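Local coordinates for proline dipeptidase (Streptococcus pneumoniae, PDB 3PN9), which probably hydrolyses dipeptides that carry proline at the C-terminal position, at residues Q9-L19 / D125-M134. Sequence-based numbering, arbitrary orientation.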
# COMPACT_ATOMS: atom_id res chain seq x y z
N GLN A 9 -9.18 5.19 -2.11
CA GLN A 9 -8.76 4.92 -0.71
C GLN A 9 -9.28 3.54 -0.31
O GLN A 9 -8.60 2.83 0.42
CB GLN A 9 -9.48 5.90 0.22
CG GLN A 9 -8.71 7.31 0.21
CD GLN A 9 -9.28 8.23 1.31
OE1 GLN A 9 -9.23 7.87 2.53
NE2 GLN A 9 -9.87 9.36 0.89
N ILE A 10 -10.53 3.17 -0.69
CA ILE A 10 -10.94 1.78 -0.31
C ILE A 10 -10.10 0.78 -1.07
O ILE A 10 -9.69 -0.24 -0.47
CB ILE A 10 -12.45 1.59 -0.66
CG1 ILE A 10 -13.26 2.44 0.35
CG2 ILE A 10 -12.83 0.03 -0.53
CD1 ILE A 10 -14.69 2.55 0.03
N LEU A 11 -9.77 1.04 -2.35
CA LEU A 11 -8.86 0.03 -3.03
C LEU A 11 -7.57 -0.15 -2.30
O LEU A 11 -6.98 -1.27 -2.23
CB LEU A 11 -8.57 0.43 -4.53
CG LEU A 11 -9.84 0.48 -5.42
CD1 LEU A 11 -9.55 1.09 -6.90
CD2 LEU A 11 -10.35 -0.95 -5.59
N THR A 12 -7.03 0.98 -1.85
CA THR A 12 -5.73 0.91 -1.18
C THR A 12 -5.88 0.10 0.10
O THR A 12 -4.99 -0.69 0.51
CB THR A 12 -5.27 2.41 -0.84
OG1 THR A 12 -5.12 3.10 -2.11
CG2 THR A 12 -3.98 2.47 -0.13
N TYR A 13 -6.98 0.35 0.81
CA TYR A 13 -7.25 -0.35 2.08
C TYR A 13 -7.44 -1.89 1.87
O TYR A 13 -6.93 -2.70 2.67
CB TYR A 13 -8.55 0.25 2.66
CG TYR A 13 -9.13 -0.44 3.88
CD1 TYR A 13 -8.47 -0.20 5.09
CD2 TYR A 13 -10.29 -1.26 3.85
CE1 TYR A 13 -8.87 -0.72 6.23
CE2 TYR A 13 -10.76 -1.83 5.11
CZ TYR A 13 -10.01 -1.54 6.26
OH TYR A 13 -10.22 -1.89 7.64
N LEU A 14 -8.10 -2.28 0.74
CA LEU A 14 -8.30 -3.70 0.47
C LEU A 14 -6.91 -4.35 0.33
O LEU A 14 -6.67 -5.46 0.84
CB LEU A 14 -9.12 -3.92 -0.84
CG LEU A 14 -10.55 -3.33 -0.75
CD1 LEU A 14 -11.28 -3.56 -2.10
CD2 LEU A 14 -11.35 -4.03 0.40
N GLU A 15 -5.99 -3.67 -0.36
CA GLU A 15 -4.68 -4.29 -0.49
C GLU A 15 -3.95 -4.39 0.88
O GLU A 15 -3.39 -5.45 1.20
CB GLU A 15 -3.82 -3.51 -1.51
CG GLU A 15 -2.35 -4.00 -1.46
CD GLU A 15 -1.48 -3.38 -2.56
OE1 GLU A 15 -1.92 -2.45 -3.29
OE2 GLU A 15 -0.33 -3.80 -2.68
N SER A 16 -3.97 -3.36 1.71
CA SER A 16 -3.11 -3.42 2.91
C SER A 16 -3.81 -4.35 3.95
O SER A 16 -3.13 -4.91 4.77
CB SER A 16 -2.88 -2.05 3.54
OG SER A 16 -4.11 -1.45 3.80
N GLU A 17 -5.14 -4.53 3.91
CA GLU A 17 -5.79 -5.49 4.81
C GLU A 17 -5.98 -6.91 4.24
O GLU A 17 -6.64 -7.76 4.91
CB GLU A 17 -7.18 -5.07 5.17
CG GLU A 17 -7.20 -3.75 5.82
CD GLU A 17 -6.93 -3.84 7.34
OE1 GLU A 17 -7.67 -4.49 8.11
OE2 GLU A 17 -5.96 -3.23 7.76
N LYS A 18 -5.48 -7.15 3.05
CA LYS A 18 -5.55 -8.44 2.37
C LYS A 18 -7.04 -8.85 2.20
O LYS A 18 -7.40 -10.00 2.50
CB LYS A 18 -4.78 -9.53 3.13
CG LYS A 18 -3.27 -9.29 3.11
CD LYS A 18 -2.72 -10.14 4.25
CE LYS A 18 -1.31 -10.54 3.90
NZ LYS A 18 -0.49 -9.29 4.02
N LEU A 19 -7.89 -7.91 1.76
CA LEU A 19 -9.30 -8.18 1.59
C LEU A 19 -9.53 -8.43 0.12
O LEU A 19 -8.98 -7.69 -0.70
CB LEU A 19 -10.12 -6.91 2.07
CG LEU A 19 -10.18 -6.72 3.60
CD1 LEU A 19 -10.69 -5.36 4.02
CD2 LEU A 19 -11.15 -7.81 4.22
N ASP A 125 -14.63 -9.23 7.95
CA ASP A 125 -14.05 -8.20 8.85
C ASP A 125 -15.02 -6.98 8.86
O ASP A 125 -15.92 -6.86 7.99
CB ASP A 125 -12.77 -7.65 8.18
CG ASP A 125 -11.50 -8.52 8.44
OD1 ASP A 125 -11.61 -9.73 8.73
OD2 ASP A 125 -10.36 -7.97 8.19
N ASN A 126 -14.79 -6.03 9.75
CA ASN A 126 -15.69 -4.89 9.87
C ASN A 126 -15.09 -3.74 9.03
O ASN A 126 -13.99 -3.26 9.33
CB ASN A 126 -15.74 -4.54 11.36
CG ASN A 126 -16.72 -3.42 11.66
OD1 ASN A 126 -17.45 -2.98 10.79
ND2 ASN A 126 -16.75 -2.94 12.92
N LEU A 127 -15.87 -3.14 8.14
CA LEU A 127 -15.46 -2.01 7.32
C LEU A 127 -15.88 -0.70 7.99
O LEU A 127 -15.44 0.36 7.53
CB LEU A 127 -16.34 -2.08 6.00
CG LEU A 127 -16.15 -1.02 4.86
CD1 LEU A 127 -14.72 -1.12 4.37
CD2 LEU A 127 -17.08 -1.40 3.66
N THR A 128 -16.84 -0.69 8.94
CA THR A 128 -17.35 0.59 9.43
C THR A 128 -16.21 1.59 9.93
O THR A 128 -16.25 2.76 9.60
CB THR A 128 -18.43 0.30 10.54
OG1 THR A 128 -19.58 -0.26 9.82
CG2 THR A 128 -18.91 1.61 11.30
N PRO A 129 -15.30 1.11 10.76
CA PRO A 129 -14.31 2.10 11.35
C PRO A 129 -13.51 2.68 10.21
O PRO A 129 -13.20 3.86 10.25
CB PRO A 129 -13.37 1.19 12.19
CG PRO A 129 -14.41 0.05 12.80
CD PRO A 129 -15.20 -0.25 11.41
N ARG A 130 -13.19 1.91 9.16
CA ARG A 130 -12.43 2.52 8.05
C ARG A 130 -13.19 3.66 7.40
O ARG A 130 -12.59 4.70 7.01
CB ARG A 130 -11.96 1.49 6.98
CG ARG A 130 -11.22 2.19 5.81
CD ARG A 130 -9.76 2.69 6.35
NE ARG A 130 -9.02 3.37 5.29
CZ ARG A 130 -9.15 4.67 4.95
NH1 ARG A 130 -9.99 5.46 5.59
NH2 ARG A 130 -8.35 5.23 4.00
N ILE A 131 -14.49 3.50 7.20
CA ILE A 131 -15.26 4.53 6.57
C ILE A 131 -15.43 5.73 7.59
O ILE A 131 -15.45 6.87 7.17
CB ILE A 131 -16.76 4.00 6.27
CG1 ILE A 131 -16.80 2.80 5.28
CG2 ILE A 131 -17.82 5.16 5.92
CD1 ILE A 131 -16.13 3.05 4.06
N GLN A 132 -15.66 5.46 8.85
CA GLN A 132 -15.71 6.58 9.81
C GLN A 132 -14.36 7.41 9.77
O GLN A 132 -14.40 8.59 9.88
CB GLN A 132 -15.87 6.08 11.27
CG GLN A 132 -17.32 5.45 11.37
CD GLN A 132 -17.51 4.80 12.74
OE1 GLN A 132 -16.67 4.09 13.22
NE2 GLN A 132 -18.69 4.99 13.30
N ARG A 133 -13.22 6.74 9.64
CA ARG A 133 -11.91 7.42 9.50
C ARG A 133 -11.86 8.24 8.25
O ARG A 133 -11.39 9.43 8.22
CB ARG A 133 -10.74 6.31 9.57
CG ARG A 133 -9.31 6.90 9.66
CD ARG A 133 -8.18 5.82 9.28
NE ARG A 133 -8.54 4.52 9.82
CZ ARG A 133 -8.08 3.36 9.33
NH1 ARG A 133 -7.17 3.29 8.27
NH2 ARG A 133 -8.57 2.26 9.89
N MSE A 134 -12.47 7.72 7.16
CA MSE A 134 -12.39 8.46 5.94
C MSE A 134 -13.14 9.80 6.01
O MSE A 134 -12.78 10.82 5.31
CB MSE A 134 -13.09 7.58 4.80
CG MSE A 134 -12.76 8.14 3.53
SE MSE A 134 -13.41 6.72 2.09
CE MSE A 134 -12.77 5.21 2.82
O HOH W 1 -9.16 8.16 5.08
O HOH W 2 -6.75 3.47 2.51
O HOH W 3 -10.94 11.03 3.09
O HOH W 4 -12.63 -0.91 9.20
O HOH W 5 -11.85 -3.80 7.54
O HOH W 6 -10.13 -5.56 7.70
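Arg130 lays its aliphatic chain over one face of the Tyr13 ring, an example of an arginine that works through its methylenes as well as its N-H groups. Its CG sits almost over the ring centre, 3.6 Å from the centroid and 9° off the normal, a CH-pi contact. The Arg130 chain bends at its second torsion (chi2 72°) and runs along the ring in the direction opposite to the tyrosine, so that CD comes within 3.4 Å of Tyr13 CD1. The guanidinium stands nearly perpendicular to the ring, 84° between planes, and is therefore not stacked on it. Glu17 CG packs on the opposite ring face, and Leu127 CD1 approaches Tyr13 CE2 obliquely.

Beyond the ring, Arg130 NH2 donates to Gln9 OE1 (3.1 Å), meeting a lone pair in the amide plane. Water 1 joins the same OE1 to Arg130 NH1, and water 2 links NH2 to the backbone O of Gln9. At the other end of the ring, waters 4 and 5 connect Tyr13 OH with Asn126 O, water 4 also accepting from Arg130 N. Toward helix 27-34, the methyl CE of selenomethionine Met134 meets Ile10 CG1 at 3.7 Å, and Leu33 of that helix touches both residues.

In the creatinase/prolidase N-terminal domain this joins helix 6-17, which lies on the sheet, to helix 128-134, which also meets helix 27-34; the segment axes come within 11.7 Å. Near strand 123-126, Glu17 OE1 and Asp125 OD2 lie 4.4 Å apart and share water 6. Arg99 forms a salt bridge with Asp125, and Arg43 of the second subunit one with Glu17, which probably offsets the repulsion between the two carboxylates. The chemistry implies an apolar side facing the sheet and helix 27-34, and a hydrated polar seam where bridging waters supplement one direct side-chain hydrogen bond.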